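Emp46p (Saccharomyces cerevisiae, PDB 2A6V) acts as a calcium-independent cargo receptor, binding carbohydrate through a legume-like lectin domain and taking part in the secretion of glycoproteins. Local coordinates at residues L162-N165 against L171-L174; S53-P58 against A86-Q91; L115-D118 against G122-V125. All coordinates share one frame; numbering follows the deposited sequence.

Contact 1 of 3, residues L162-N165 against L171-L174; sequences LTYN and LLKL
L162 and L172 pack against each other at an oblique crossing, with CD2 of L162 4.1 Å from CD1 of L172. L174 reaches back with one methyl, its CD2 lying 3.8 Å from CB of L162. Further along, Y164 stands at about a right angle to L172 and sets its ring carbon CD1 4.2 Å from CB of that leucine. All four side chains lie on one face of an antiparallel hairpin; L162 and L174 reach I113 of the opposing sheet, and L172 and L174 lie on F182 of the next strand. On the other face T163 and K173 run side by side, pointing the same way. The T163 hydroxyl is placed between its backbone N and carbonyl carbon (chi1 53°), which turns OG1 to within 3.3 Å of K173 CB, while the lysine bends at chi3 and carries its amine off.

T163 and K173 also form a hydrogen-bonded pair: T163 N to K173 O and K173 N to T163 O are both 2.9 Å. N165 N binds L171 O at 2.9 Å as well, but the return bond from L171 N to N165 O is weak. The inner face is thus mostly hydrocarbon, with the Y164 hydroxyl satisfied by H170 in the turn, whereas the reverse is mixed, L171 and the lysine chain accompanying the T163 hydroxyl.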
loop_
_atom_site.group_PDB
_atom_site.type_symbol
_atom_site.label_atom_id
_atom_site.label_comp_id
_atom_site.label_asym_id
_atom_site.label_seq_id
_atom_site.Cartn_x
_atom_site.Cartn_y
_atom_site.Cartn_z
ATOM N N LEU A 162 -9.039 -2.983 2.476
ATOM C CA LEU A 162 -8.676 -3.353 3.830
ATOM C C LEU A 162 -9.751 -2.810 4.754
ATOM O O LEU A 162 -9.972 -1.600 4.798
ATOM C CB LEU A 162 -7.309 -2.759 4.194
ATOM C CG LEU A 162 -6.717 -3.060 5.581
ATOM C CD1 LEU A 162 -5.223 -2.818 5.606
ATOM C CD2 LEU A 162 -7.372 -2.225 6.641
ATOM N N THR A 163 -10.444 -3.702 5.454
ATOM C CA THR A 163 -11.458 -3.296 6.437
ATOM C C THR A 163 -10.958 -3.691 7.826
ATOM O O THR A 163 -10.417 -4.768 7.999
ATOM C CB THR A 163 -12.858 -3.907 6.109
ATOM O OG1 THR A 163 -12.778 -5.322 5.942
ATOM C CG2 THR A 163 -13.360 -3.453 4.803
ATOM N N TYR A 164 -11.105 -2.811 8.811
ATOM C CA TYR A 164 -10.564 -3.073 10.129
ATOM C C TYR A 164 -11.532 -2.551 11.167
ATOM O O TYR A 164 -11.917 -1.392 11.128
ATOM C CB TYR A 164 -9.195 -2.412 10.296
ATOM C CG TYR A 164 -8.676 -2.416 11.707
ATOM C CD1 TYR A 164 -8.386 -3.603 12.378
ATOM C CD2 TYR A 164 -8.499 -1.235 12.390
ATOM C CE1 TYR A 164 -7.906 -3.583 13.683
ATOM C CE2 TYR A 164 -8.024 -1.214 13.687
ATOM C CZ TYR A 164 -7.736 -2.374 14.333
ATOM O OH TYR A 164 -7.250 -2.312 15.630
ATOM N N ASN A 165 -11.930 -3.429 12.080
ATOM C CA ASN A 165 -12.955 -3.107 13.069
ATOM C C ASN A 165 -12.493 -3.512 14.458
ATOM O O ASN A 165 -12.667 -4.650 14.849
ATOM C CB ASN A 165 -14.267 -3.799 12.725
ATOM C CG ASN A 165 -15.396 -3.378 13.641
ATOM O OD1 ASN A 165 -15.223 -2.512 14.490
ATOM N ND2 ASN A 165 -16.547 -3.973 13.451
ATOM N N LEU A 171 -10.915 -7.397 13.976
ATOM C CA LEU A 171 -11.000 -8.123 12.722
ATOM C C LEU A 171 -10.519 -7.211 11.593
ATOM O O LEU A 171 -11.071 -6.144 11.385
ATOM C CB LEU A 171 -12.420 -8.594 12.452
ATOM C CG LEU A 171 -12.610 -9.444 11.199
ATOM C CD1 LEU A 171 -11.775 -10.728 11.228
ATOM C CD2 LEU A 171 -14.062 -9.758 10.981
ATOM N N LEU A 172 -9.485 -7.666 10.898
ATOM C CA LEU A 172 -8.994 -7.051 9.673
ATOM C C LEU A 172 -9.234 -8.029 8.527
ATOM O O LEU A 172 -8.829 -9.199 8.588
ATOM C CB LEU A 172 -7.513 -6.750 9.799
ATOM C CG LEU A 172 -6.943 -5.882 8.673
ATOM C CD1 LEU A 172 -5.830 -5.028 9.205
ATOM C CD2 LEU A 172 -6.458 -6.752 7.487
ATOM N N LYS A 173 -9.919 -7.562 7.490
ATOM C CA LYS A 173 -10.135 -8.321 6.277
ATOM C C LYS A 173 -9.439 -7.625 5.118
ATOM O O LYS A 173 -9.496 -6.409 4.990
ATOM C CB LYS A 173 -11.627 -8.408 5.982
ATOM C CG LYS A 173 -12.011 -9.240 4.817
ATOM C CD LYS A 173 -13.469 -9.671 4.936
ATOM C CE LYS A 173 -14.403 -8.539 4.633
ATOM N NZ LYS A 173 -15.808 -9.038 4.657
ATOM N N LEU A 174 -8.808 -8.410 4.273
ATOM C CA LEU A 174 -8.138 -7.887 3.103
ATOM C C LEU A 174 -8.724 -8.569 1.904
ATOM O O LEU A 174 -8.588 -9.790 1.752
ATOM C CB LEU A 174 -6.636 -8.164 3.208
ATOM C CG LEU A 174 -5.681 -7.385 2.307
ATOM C CD1 LEU A 174 -5.828 -7.756 0.894
ATOM C CD2 LEU A 174 -5.840 -5.871 2.514
#

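Contact 2 of 3, residues S53-P58 against A86-Q91; sequences SLWLKP and AFWLKQ
On the outward face of one sheet of the lectin beta sandwich, W55 and W88 meet across the strand that separates them. Their CA atoms are 8.9 Å apart, too far for neighbouring strands, so the side chains alone bridge the gap. The six-membered ring of W55 and the five-membered ring of W88 have centroids 4.9 Å apart; their planes, inclined by 30°, are not far from parallel but are shifted, so little of one ring lies over the other.

The outer corner of the W55 indole does the touching. Its CZ2 comes over one face of W88, 3.7 Å from W88 CD1, and its CH2 presses close to W88 CB at 3.3 Å, a tight contact. A chi1 of -74° sets CG of W55 opposite its carbonyl carbon and swings the benzo ring across to W88; with W88 directed toward the other strand, the long W55 ring system supplies most of the span. K90 adds a smaller touch: a bend at chi3 brings its CE to 3.9 Å from W55 CH2, and its NZ goes on to a hydrogen bond with S104 OG.

Strand 196-202 lies between the two, and it helps to hold both rings: R196 makes a cation-pi contact with W55, and S200 OG is hydrogen-bonded to W88 NE1. F108 meets W88 edge-to-face. Strand 29-33 flanks W55's strand on its outer side, while strand 111-115 borders that of W88, where the W88 side chain touches M112.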
loop_
_atom_site.group_PDB
_atom_site.type_symbol
_atom_site.label_atom_id
_atom_site.label_comp_id
_atom_site.label_asym_id
_atom_site.label_seq_id
_atom_site.Cartn_x
_atom_site.Cartn_y
_atom_site.Cartn_z
ATOM N N SER A 53 6.727 6.712 -4.097
ATOM C CA SER A 53 5.826 6.538 -2.957
ATOM C C SER A 53 4.814 7.648 -2.849
ATOM O O SER A 53 5.034 8.756 -3.354
ATOM C CB SER A 53 6.600 6.434 -1.634
ATOM O OG SER A 53 7.441 7.563 -1.416
ATOM N N LEU A 54 3.692 7.335 -2.225
ATOM C CA LEU A 54 2.644 8.283 -1.886
ATOM C C LEU A 54 2.325 8.057 -0.435
ATOM O O LEU A 54 1.916 6.973 -0.062
ATOM C CB LEU A 54 1.390 8.081 -2.730
ATOM C CG LEU A 54 1.587 8.326 -4.217
ATOM C CD1 LEU A 54 0.452 7.729 -4.990
ATOM C CD2 LEU A 54 1.706 9.811 -4.501
ATOM N N TRP A 55 2.501 9.079 0.380
ATOM C CA TRP A 55 2.176 8.988 1.800
ATOM C C TRP A 55 1.221 10.103 2.202
ATOM O O TRP A 55 1.398 11.259 1.818
ATOM C CB TRP A 55 3.447 9.090 2.649
ATOM C CG TRP A 55 4.321 7.879 2.642
ATOM C CD1 TRP A 55 5.421 7.664 1.877
ATOM C CD2 TRP A 55 4.178 6.733 3.480
ATOM N NE1 TRP A 55 5.975 6.447 2.188
ATOM C CE2 TRP A 55 5.229 5.857 3.174
ATOM C CE3 TRP A 55 3.274 6.372 4.488
ATOM C CZ2 TRP A 55 5.382 4.630 3.804
ATOM C CZ3 TRP A 55 3.433 5.137 5.120
ATOM C CH2 TRP A 55 4.488 4.301 4.780
ATOM N N LEU A 56 0.190 9.773 2.963
ATOM C CA LEU A 56 -0.635 10.818 3.577
ATOM C C LEU A 56 0.164 11.541 4.651
ATOM O O LEU A 56 0.827 10.917 5.478
ATOM C CB LEU A 56 -1.910 10.238 4.188
ATOM C CG LEU A 56 -3.061 10.117 3.216
ATOM C CD1 LEU A 56 -4.017 9.047 3.681
ATOM C CD2 LEU A 56 -3.794 11.468 3.052
ATOM N N LYS A 57 0.125 12.868 4.622
ATOM C CA LYS A 57 0.817 13.688 5.620
ATOM C C LYS A 57 0.190 13.552 7.030
ATOM O O LYS A 57 0.910 13.266 7.980
ATOM C CB LYS A 57 0.874 15.158 5.186
ATOM C CG LYS A 57 1.770 15.459 3.983
ATOM C CD LYS A 57 1.725 16.961 3.611
ATOM C CE LYS A 57 2.379 17.212 2.262
ATOM N NZ LYS A 57 2.154 18.635 1.786
ATOM N N PRO A 58 -1.122 13.706 7.171
ATOM C CA PRO A 58 -1.724 13.599 8.509
ATOM C C PRO A 58 -1.762 12.145 8.958
ATOM O O PRO A 58 -2.045 11.264 8.148
ATOM C CB PRO A 58 -3.140 14.114 8.300
ATOM C CG PRO A 58 -3.453 13.833 6.890
ATOM C CD PRO A 58 -2.148 13.933 6.150
ATOM N N ALA A 86 4.042 -2.116 -2.356
ATOM C CA ALA A 86 3.698 -2.234 -0.937
ATOM C C ALA A 86 2.646 -1.235 -0.515
ATOM O O ALA A 86 2.644 -0.089 -0.990
ATOM C CB ALA A 86 4.949 -2.094 -0.065
ATOM N N PHE A 87 1.767 -1.659 0.385
ATOM C CA PHE A 87 0.798 -0.797 1.040
ATOM C C PHE A 87 1.079 -0.841 2.521
ATOM O O PHE A 87 1.196 -1.931 3.075
ATOM C CB PHE A 87 -0.613 -1.267 0.719
ATOM C CG PHE A 87 -0.908 -1.215 -0.734
ATOM C CD1 PHE A 87 -1.308 -0.025 -1.323
ATOM C CD2 PHE A 87 -0.765 -2.337 -1.534
ATOM C CE1 PHE A 87 -1.551 0.032 -2.679
ATOM C CE2 PHE A 87 -1.007 -2.276 -2.881
ATOM C CZ PHE A 87 -1.403 -1.082 -3.464
ATOM N N TRP A 88 1.138 0.326 3.145
ATOM C CA TRP A 88 1.672 0.475 4.480
ATOM C C TRP A 88 0.663 1.092 5.439
ATOM O O TRP A 88 -0.069 2.038 5.079
ATOM C CB TRP A 88 2.866 1.414 4.464
ATOM C CG TRP A 88 3.977 1.052 3.562
ATOM C CD1 TRP A 88 4.135 1.471 2.284
ATOM C CD2 TRP A 88 5.108 0.220 3.854
ATOM N NE1 TRP A 88 5.287 0.951 1.750
ATOM C CE2 TRP A 88 5.903 0.176 2.697
ATOM C CE3 TRP A 88 5.537 -0.486 4.986
ATOM C CZ2 TRP A 88 7.105 -0.538 2.634
ATOM C CZ3 TRP A 88 6.731 -1.213 4.912
ATOM C CH2 TRP A 88 7.489 -1.225 3.739
ATOM N N LEU A 89 0.652 0.564 6.652
ATOM C CA LEU A 89 0.095 1.235 7.820
ATOM C C LEU A 89 1.219 1.220 8.853
ATOM O O LEU A 89 1.602 0.143 9.302
ATOM C CB LEU A 89 -1.131 0.483 8.358
ATOM C CG LEU A 89 -2.336 0.310 7.447
ATOM C CD1 LEU A 89 -3.466 -0.352 8.228
ATOM C CD2 LEU A 89 -2.818 1.620 6.894
ATOM N N LYS A 90 1.783 2.373 9.198
ATOM C CA LYS A 90 2.962 2.422 10.078
ATOM C C LYS A 90 2.755 3.377 11.256
ATOM O O LYS A 90 2.056 4.370 11.139
ATOM C CB LYS A 90 4.187 2.855 9.274
ATOM C CG LYS A 90 4.603 1.855 8.204
ATOM C CD LYS A 90 6.107 1.823 7.896
ATOM C CE LYS A 90 6.717 3.197 7.819
ATOM N NZ LYS A 90 8.159 3.122 7.519
ATOM N N GLN A 91 3.360 3.054 12.396
ATOM C CA GLN A 91 3.276 3.901 13.594
ATOM C C GLN A 91 4.666 4.217 14.114
ATOM O O GLN A 91 5.657 3.645 13.659
ATOM C CB GLN A 91 2.431 3.226 14.684
ATOM C CG GLN A 91 2.950 1.869 15.135
ATOM C CD GLN A 91 2.242 1.336 16.367
ATOM O OE1 GLN A 91 1.381 2.013 16.946
ATOM N NE2 GLN A 91 2.602 0.122 16.776
#

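Contact 3 of 3, residues L115-D118 against G122-V125; sequences LRLD and GESV
L115 through D118 pair with V125 back to G122 as the two arms of a tight antiparallel hairpin, joined by three residues. Both chains turn a corner here, at R116 and E123, and their end-to-end directions differ by 143°. R116 and S124 form one hydrogen-bonded pair, R116 N to S124 O at 3.3 Å and S124 N to R116 O at 3.1 Å. At the closed end D118 N reaches G122 O at 2.9 Å and G122 N reaches D118 O at 3.0 Å. Here both donors sit well above the carbonyl planes, off the lone pairs, D118 N by 53°.

G122 O is gripped twice, because S124 OG also binds it at 2.8 Å. A chi1 of 62° turns the serine hydroxyl back along its own strand to this oxygen, and also lays it against D118 CB. L115 and V125 run side by side, with CD1 of the leucine 4.1 Å from CG2 of the valine. L117 does the same beside E123, resting CD2 3.8 Å from E123 CA. D118 CA lies above one face of the R116 guanidinium, toward its rim, and the guanidinium binds the D118 carboxylate weakly, its stronger partner being D119. D118 OD2 accepts from the backbone N of K120, two residues on, in an Asx turn, and from that of L121, which fixes the carboxylate at the start of the turn.

Beyond the hairpin, E123 makes a salt bridge with R78 and V125 pairs with C147 of strand 145-148. L115 bonds through its backbone to L85 of strand 84-90. D118 packs on T126 and Y128 of strand 124-131, and Y128 is a ligand of a potassium ion.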
loop_
_atom_site.group_PDB
_atom_site.type_symbol
_atom_site.label_atom_id
_atom_site.label_comp_id
_atom_site.label_asym_id
_atom_site.label_seq_id
_atom_site.Cartn_x
_atom_site.Cartn_y
_atom_site.Cartn_z
ATOM N N LEU A 115 2.654 -6.849 -2.793
ATOM C CA LEU A 115 2.465 -7.524 -4.061
ATOM C C LEU A 115 3.824 -7.694 -4.692
ATOM O O LEU A 115 4.494 -6.709 -5.029
ATOM C CB LEU A 115 1.558 -6.746 -5.010
ATOM C CG LEU A 115 0.071 -6.847 -4.698
ATOM C CD1 LEU A 115 -0.290 -6.253 -3.327
ATOM C CD2 LEU A 115 -0.746 -6.242 -5.771
ATOM N N ARG A 116 4.273 -8.937 -4.816
ATOM C CA ARG A 116 5.569 -9.224 -5.419
ATOM C C ARG A 116 5.593 -10.670 -5.869
ATOM O O ARG A 116 4.602 -11.389 -5.714
ATOM C CB ARG A 116 6.713 -8.943 -4.441
ATOM C CG ARG A 116 6.958 -9.976 -3.358
ATOM C CD ARG A 116 8.414 -10.018 -2.876
ATOM N NE ARG A 116 8.621 -11.058 -1.874
ATOM C CZ ARG A 116 9.762 -11.705 -1.690
ATOM N NH1 ARG A 116 10.835 -11.410 -2.428
ATOM N NH2 ARG A 116 9.836 -12.664 -0.770
ATOM N N LEU A 117 6.714 -11.064 -6.448
ATOM C CA LEU A 117 6.993 -12.471 -6.697
ATOM C C LEU A 117 7.683 -13.010 -5.468
ATOM O O LEU A 117 8.896 -12.844 -5.275
ATOM C CB LEU A 117 7.838 -12.631 -7.953
ATOM C CG LEU A 117 7.296 -11.941 -9.203
ATOM C CD1 LEU A 117 8.078 -12.312 -10.402
ATOM C CD2 LEU A 117 5.842 -12.238 -9.424
ATOM N N ASP A 118 6.892 -13.591 -4.587
ATOM C CA ASP A 118 7.446 -14.168 -3.390
ATOM C C ASP A 118 8.349 -15.331 -3.786
ATOM O O ASP A 118 8.118 -15.991 -4.786
ATOM C CB ASP A 118 6.322 -14.621 -2.477
ATOM C CG ASP A 118 6.832 -15.297 -1.247
ATOM O OD1 ASP A 118 7.128 -14.624 -0.258
ATOM O OD2 ASP A 118 6.974 -16.529 -1.204
ATOM N N GLY A 122 5.529 -17.293 -5.443
ATOM C CA GLY A 122 5.416 -16.543 -6.666
ATOM C C GLY A 122 4.471 -15.363 -6.484
ATOM O O GLY A 122 4.394 -14.766 -5.420
ATOM N N GLU A 123 3.748 -15.080 -7.553
ATOM C CA GLU A 123 2.890 -13.903 -7.692
ATOM C C GLU A 123 1.807 -13.911 -6.615
ATOM O O GLU A 123 0.960 -14.806 -6.567
ATOM C CB GLU A 123 2.298 -13.946 -9.082
ATOM C CG GLU A 123 2.001 -12.606 -9.676
ATOM C CD GLU A 123 1.636 -12.657 -11.152
ATOM O OE1 GLU A 123 1.183 -11.606 -11.619
ATOM O OE2 GLU A 123 1.766 -13.707 -11.840
ATOM N N SER A 124 1.874 -12.960 -5.694
ATOM C CA SER A 124 1.131 -13.061 -4.454
ATOM C C SER A 124 0.987 -11.755 -3.701
ATOM O O SER A 124 1.700 -10.783 -3.999
ATOM C CB SER A 124 1.815 -14.084 -3.524
ATOM O OG SER A 124 3.121 -13.650 -3.192
ATOM N N VAL A 125 0.048 -11.752 -2.744
ATOM C CA VAL A 125 -0.047 -10.802 -1.661
ATOM C C VAL A 125 0.518 -11.490 -0.429
ATOM O O VAL A 125 0.077 -12.579 -0.069
ATOM C CB VAL A 125 -1.525 -10.386 -1.385
ATOM C CG1 VAL A 125 -1.619 -9.408 -0.248
ATOM C CG2 VAL A 125 -2.167 -9.808 -2.614
#

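In the fold
From the N terminus, contact 2 is met first: it brings together strands 51-56 and 84-90 of one sheet, after an excursion that includes strand 66-75 of the other. Contact 3 follows, a short hairpin closed over residues 119-121 and leading from strand 111-115 into strand 124-131. Contact 1 comes last, closing the hairpin of strands 158-165 and 171-176 in the opposing sheet. The three lie in series, neither nested nor crossing. Side chains nevertheless join them: F87 CE2 lies 4.1 Å from L115 CD1 within the sheet shared by contacts 2 and 3, and L89 CD1 meets L162 CD1 at 4.0 Å across the sandwich.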